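Local atomic coordinates of 2,3-dihydroxybenzoate-AMP ligase (Mycobacterium smegmatis, PDB entry 5KEI), a protein that belongs to the ANL clan of AMP-binding enzymes, in which a large N-terminal part is followed by a smaller C-terminal domain. Residues A[437-442]-A[451-456]; A[358-363]-A[378-383]. One frame throughout, in Å; residues are numbered along the deposited sequence.

Interaction 1 of 2, residues A[437-442]-A[451-456]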
loop_
_atom_site.group_PDB
_atom_site.type_symbol
_atom_site.label_atom_id
_atom_site.label_comp_id
_atom_site.label_asym_id
_atom_site.label_seq_id
_atom_site.Cartn_x
_atom_site.Cartn_y
_atom_site.Cartn_z
ATOM N N ARG A 437 2.196 16.554 4.577
ATOM C CA ARG A 437 2.710 17.692 5.324
ATOM C C ARG A 437 2.779 17.271 6.779
ATOM O O ARG A 437 1.770 16.849 7.344
ATOM C CB ARG A 437 1.809 18.922 5.143
ATOM C CG ARG A 437 2.463 20.259 5.467
ATOM C CD ARG A 437 1.417 21.382 5.560
ATOM N NE ARG A 437 0.451 21.384 4.454
ATOM C CZ ARG A 437 -0.857 21.605 4.607
ATOM N NH1 ARG A 437 -1.347 21.826 5.829
ATOM N NH2 ARG A 437 -1.679 21.600 3.551
ATOM N N VAL A 438 3.964 17.349 7.382
ATOM C CA VAL A 438 4.160 16.897 8.765
ATOM C C VAL A 438 5.104 17.826 9.529
ATOM O O VAL A 438 5.829 18.620 8.942
ATOM C CB VAL A 438 4.754 15.444 8.837
ATOM C CG1 VAL A 438 3.922 14.436 8.029
ATOM C CG2 VAL A 438 6.201 15.427 8.345
ATOM N N ARG A 439 5.102 17.715 10.845
ATOM C CA ARG A 439 6.159 18.326 11.637
ATOM C C ARG A 439 6.603 17.313 12.667
ATOM O O ARG A 439 5.806 16.476 13.098
ATOM C CB ARG A 439 5.698 19.627 12.299
ATOM C CG ARG A 439 4.545 19.473 13.239
ATOM C CD ARG A 439 4.003 20.822 13.634
ATOM N NE ARG A 439 2.929 20.696 14.609
ATOM C CZ ARG A 439 2.458 21.708 15.334
ATOM N NH1 ARG A 439 2.968 22.926 15.178
ATOM N NH2 ARG A 439 1.480 21.507 16.214
ATOM N N ARG A 440 7.889 17.348 13.001
ATOM C CA ARG A 440 8.440 16.546 14.086
ATOM C C ARG A 440 8.737 17.490 15.231
ATOM O O ARG A 440 9.548 18.408 15.085
ATOM C CB ARG A 440 9.701 15.814 13.653
ATOM C CG ARG A 440 10.424 15.104 14.802
ATOM C CD ARG A 440 11.561 14.218 14.286
ATOM N NE ARG A 440 12.258 14.854 13.169
ATOM C CZ ARG A 440 13.083 14.222 12.338
ATOM N NH1 ARG A 440 13.326 12.924 12.500
ATOM N NH2 ARG A 440 13.661 14.888 11.341
ATOM N N PHE A 441 8.058 17.297 16.355
ATOM C CA PHE A 441 8.269 18.156 17.517
ATOM C C PHE A 441 9.729 18.079 17.980
ATOM O O PHE A 441 10.296 16.982 18.111
ATOM C CB PHE A 441 7.323 17.768 18.657
ATOM C CG PHE A 441 5.865 17.871 18.302
ATOM C CD1 PHE A 441 5.212 19.092 18.351
ATOM C CD2 PHE A 441 5.143 16.743 17.940
ATOM C CE1 PHE A 441 3.863 19.194 18.027
ATOM C CE2 PHE A 441 3.796 16.835 17.614
ATOM C CZ PHE A 441 3.153 18.059 17.656
ATOM N N ALA A 442 10.340 19.239 18.212
ATOM C CA ALA A 442 11.753 19.288 18.607
ATOM C C ALA A 442 11.926 19.455 20.121
ATOM O O ALA A 442 13.014 19.263 20.645
ATOM C CB ALA A 442 12.473 20.417 17.865
ATOM N N GLU A 451 3.734 14.890 13.802
ATOM C CA GLU A 451 2.322 15.230 13.622
ATOM C C GLU A 451 1.997 15.505 12.158
ATOM O O GLU A 451 2.680 16.296 11.508
ATOM C CB GLU A 451 1.921 16.439 14.449
ATOM C CG GLU A 451 0.480 16.841 14.179
ATOM C CD GLU A 451 0.037 18.053 14.969
ATOM O OE1 GLU A 451 0.884 18.934 15.233
ATOM O OE2 GLU A 451 -1.157 18.114 15.332
ATOM N N VAL A 452 0.957 14.847 11.647
ATOM C CA VAL A 452 0.518 15.024 10.263
ATOM C C VAL A 452 -0.470 16.178 10.199
ATOM O O VAL A 452 -1.491 16.165 10.896
ATOM C CB VAL A 452 -0.155 13.746 9.691
ATOM C CG1 VAL A 452 -0.697 14.020 8.319
ATOM C CG2 VAL A 452 0.825 12.565 9.652
ATOM N N THR A 453 -0.167 17.176 9.375
ATOM C CA THR A 453 -0.949 18.405 9.369
ATOM C C THR A 453 -1.757 18.522 8.082
ATOM O O THR A 453 -2.672 19.337 7.985
ATOM C CB THR A 453 -0.050 19.634 9.540
ATOM O OG1 THR A 453 0.848 19.723 8.431
ATOM C CG2 THR A 453 0.761 19.524 10.830
ATOM N N GLY A 454 -1.423 17.688 7.105
ATOM C CA GLY A 454 -2.199 17.596 5.884
ATOM C C GLY A 454 -1.448 17.061 4.677
ATOM O O GLY A 454 -0.485 16.292 4.796
ATOM N N ARG A 455 -1.920 17.469 3.501
ATOM C CA ARG A 455 -1.305 17.124 2.227
ATOM C C ARG A 455 -0.640 18.343 1.631
ATOM O O ARG A 455 -1.117 19.466 1.796
ATOM C CB ARG A 455 -2.346 16.568 1.242
ATOM C CG ARG A 455 -3.046 15.279 1.699
ATOM C CD ARG A 455 -2.119 14.065 1.622
ATOM N NE ARG A 455 -1.798 13.715 0.241
ATOM C CZ ARG A 455 -0.815 12.892 -0.111
ATOM N NH1 ARG A 455 -0.602 12.635 -1.391
ATOM N NH2 ARG A 455 -0.042 12.328 0.810
ATOM N N ILE A 456 0.469 18.132 0.938
ATOM C CA ILE A 456 1.058 19.209 0.178
ATOM C C ILE A 456 0.074 19.603 -0.918
ATOM O O ILE A 456 -0.438 18.740 -1.624
ATOM C CB ILE A 456 2.400 18.807 -0.411
ATOM C CG1 ILE A 456 3.405 18.566 0.719
ATOM C CG2 ILE A 456 2.917 19.882 -1.346
ATOM C CD1 ILE A 456 3.645 19.782 1.597
#
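R439 and E451 lie side by side and point the same way, and their charged ends form a salt bridge in which two guanidinium nitrogens share one oxygen. R439 NE reaches E451 OE1 at 2.8 Å, nearly along the C-O axis, while R439 NH2 uses the syn lone pair of the same atom. OE1 sits at the guanidinium edge, close to its plane, although the carboxylate itself is turned 32° from that plane. With chi1 at 60°, the R439 chain rises between its own N and carbonyl carbon, then runs extended to NE. The F441 ring crosses the glutamate obliquely: its CZ is 3.4 Å from E451 OE1, and its CE2 is 3.7 Å from E451 CB. Further along the same face, R437 crosses T453 at about a right angle, R437 CD lying 3.4 Å from T453 OG1. A bend at chi3 (-47°) turns the R437 guanidinium over G454 CA and R455 N, where NH2 makes a weak bond to R455 O. On the opposite face V438 CG1 meets V452 CG2 at 4.0 Å, and V438 also touches I388 and L404. In the backbone, R437 O takes T453 N at 2.8 Å and, weakly, G454 N at 3.3 Å. Two residues thus face one, a classic beta bulge in an antiparallel hairpin at the edge of a four-stranded sheet.

Interaction 2 of 2, residues A[358-363]-A[378-383]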
loop_
_atom_site.group_PDB
_atom_site.type_symbol
_atom_site.label_atom_id
_atom_site.label_comp_id
_atom_site.label_asym_id
_atom_site.label_seq_id
_atom_site.Cartn_x
_atom_site.Cartn_y
_atom_site.Cartn_z
ATOM N N GLY A 358 6.189 2.029 2.229
ATOM C CA GLY A 358 7.262 1.804 3.176
ATOM C C GLY A 358 7.029 2.396 4.551
ATOM O O GLY A 358 6.299 1.808 5.354
ATOM N N LEU A 359 7.636 3.553 4.808
ATOM C CA LEU A 359 7.754 4.145 6.156
ATOM C C LEU A 359 6.560 3.940 7.075
ATOM O O LEU A 359 5.425 4.275 6.731
ATOM C CB LEU A 359 8.020 5.651 6.072
ATOM C CG LEU A 359 8.333 6.283 7.445
ATOM C CD1 LEU A 359 9.696 5.863 7.957
ATOM C CD2 LEU A 359 8.212 7.795 7.438
ATOM N N LEU A 360 6.831 3.371 8.250
ATOM C CA LEU A 360 5.813 3.221 9.275
ATOM C C LEU A 360 6.185 4.033 10.520
ATOM O O LEU A 360 7.317 3.953 11.015
ATOM C CB LEU A 360 5.617 1.747 9.631
ATOM C CG LEU A 360 5.089 0.822 8.531
ATOM C CD1 LEU A 360 5.234 -0.646 8.928
ATOM C CD2 LEU A 360 3.653 1.142 8.254
ATOM N N ASN A 361 5.227 4.825 11.001
ATOM C CA ASN A 361 5.372 5.552 12.263
ATOM C C ASN A 361 4.358 5.023 13.254
ATOM O O ASN A 361 3.157 4.991 12.962
ATOM C CB ASN A 361 5.184 7.064 12.071
ATOM C CG ASN A 361 6.180 7.644 11.115
ATOM O OD1 ASN A 361 7.328 7.885 11.480
ATOM N ND2 ASN A 361 5.758 7.860 9.866
ATOM N N TYR A 362 4.853 4.572 14.404
ATOM C CA TYR A 362 4.013 4.046 15.478
ATOM C C TYR A 362 4.264 4.806 16.758
ATOM O O TYR A 362 5.394 5.229 17.017
ATOM C CB TYR A 362 4.308 2.582 15.799
ATOM C CG TYR A 362 4.101 1.551 14.734
ATOM C CD1 TYR A 362 2.896 0.868 14.623
ATOM C CD2 TYR A 362 5.136 1.189 13.897
ATOM C CE1 TYR A 362 2.724 -0.109 13.668
ATOM C CE2 TYR A 362 4.963 0.232 12.939
ATOM C CZ TYR A 362 3.763 -0.422 12.838
ATOM O OH TYR A 362 3.617 -1.397 11.890
ATOM N N THR A 363 3.235 4.928 17.582
ATOM C CA THR A 363 3.458 5.202 18.988
ATOM C C THR A 363 3.893 3.877 19.623
ATOM O O THR A 363 3.513 2.797 19.161
ATOM C CB THR A 363 2.202 5.774 19.676
ATOM O OG1 THR A 363 1.039 5.016 19.297
ATOM C CG2 THR A 363 2.008 7.216 19.280
ATOM N N ARG A 378 6.427 7.562 15.658
ATOM C CA ARG A 378 7.765 7.850 15.146
ATOM C C ARG A 378 8.244 6.574 14.443
ATOM O O ARG A 378 7.621 5.518 14.634
ATOM C CB ARG A 378 8.725 8.325 16.281
ATOM C CG ARG A 378 8.997 7.315 17.390
ATOM C CD ARG A 378 9.888 7.871 18.518
ATOM N NE ARG A 378 9.887 6.935 19.639
ATOM C CZ ARG A 378 10.735 5.919 19.764
ATOM N NH1 ARG A 378 11.674 5.733 18.857
ATOM N NH2 ARG A 378 10.647 5.086 20.792
ATOM N N PRO A 379 9.310 6.668 13.605
ATOM C CA PRO A 379 9.684 5.556 12.711
ATOM C C PRO A 379 9.976 4.211 13.384
ATOM O O PRO A 379 10.502 4.122 14.492
ATOM C CB PRO A 379 10.943 6.082 12.006
ATOM C CG PRO A 379 10.758 7.553 12.000
ATOM C CD PRO A 379 10.107 7.877 13.306
ATOM N N LEU A 380 9.604 3.162 12.661
ATOM C CA LEU A 380 9.687 1.784 13.125
ATOM C C LEU A 380 11.120 1.316 13.289
ATOM O O LEU A 380 11.456 0.614 14.246
ATOM C CB LEU A 380 8.962 0.873 12.139
ATOM C CG LEU A 380 9.075 -0.651 12.210
ATOM C CD1 LEU A 380 8.685 -1.191 13.589
ATOM C CD2 LEU A 380 8.184 -1.245 11.110
ATOM N N SER A 381 11.950 1.704 12.332
ATOM C CA SER A 381 13.323 1.253 12.270
ATOM C C SER A 381 14.279 2.383 12.620
ATOM O O SER A 381 14.058 3.543 12.234
ATOM C CB SER A 381 13.628 0.710 10.872
ATOM O OG SER A 381 14.946 0.212 10.771
ATOM N N PRO A 382 15.353 2.040 13.348
ATOM C CA PRO A 382 16.472 2.940 13.622
ATOM C C PRO A 382 17.089 3.502 12.345
ATOM O O PRO A 382 17.619 4.607 12.357
ATOM C CB PRO A 382 17.477 2.038 14.348
ATOM C CG PRO A 382 16.630 0.961 14.960
ATOM C CD PRO A 382 15.547 0.713 13.959
ATOM N N ASP A 383 17.026 2.750 11.252
ATOM C CA ASP A 383 17.644 3.201 10.019
ATOM C C ASP A 383 16.618 3.707 8.998
ATOM O O ASP A 383 16.907 3.787 7.796
ATOM C CB ASP A 383 18.500 2.079 9.428
ATOM C CG ASP A 383 19.778 1.841 10.234
ATOM O OD1 ASP A 383 20.709 2.653 10.096
ATOM O OD2 ASP A 383 19.849 0.863 11.017
#
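Two short antiparallel strands, 360-362 and 378-379, finish one side of the large mixed sheet in the AMP-binding part of the enzyme, and this contact is their pairing. Y362 and R378 form the hydrogen-bonded pair: Y362 N reaches R378 O, and R378 N returns to Y362 O, each at 2.9 Å. Beyond the strand proper, L380 N still bonds to L360 O at 2.9 Å, so the pairing continues into the loop. N361 and P379 are the non-hydrogen-bonded pair. Their side chains run alongside each other, with N361 OD1 3.3 Å from P379 CD; the proline nitrogen has no hydrogen to give OD1, so that approach is a packing contact, and the other amide atom, N361 ND2, donates to F353 O. On the Y362 side, L380 carries the apolar contact. With CG anti to the backbone N (chi1 169°), the L380 chain runs alongside L360 and Y362 and brings CD2 to 3.7 Å from L360 CD1 and 4.0 Å from Y362 CE2, at the ring edge and near its plane. R364 NH1 bonds to both Y362 O and R378 O, two acceptors that lie close together. Helix 227-240 packs on this apolar group through S237 and L240, with S237 also bonded to Y362 OH, while strand 349-354 pairs with 360-362 on its other edge.

Interactions 1 and 2 are separate pairings in series along the chain, with centres 15 Å apart and nearest atoms about 6 Å apart, so they do not touch directly. Interaction 2 lies at the edge of the nine-stranded sheet, and the chain leaving it at D383 enters strand 385-389, the first strand of the four-stranded sheet whose last hairpin is interaction 1. L404 is touched by both L359 and V438, and Q376, two residues before R378 in the chain, bonds to V452 N and meets E451. Interaction 1 is the more peripheral, its centre 20 Å from that of the chain, against 15 Å for interaction 2.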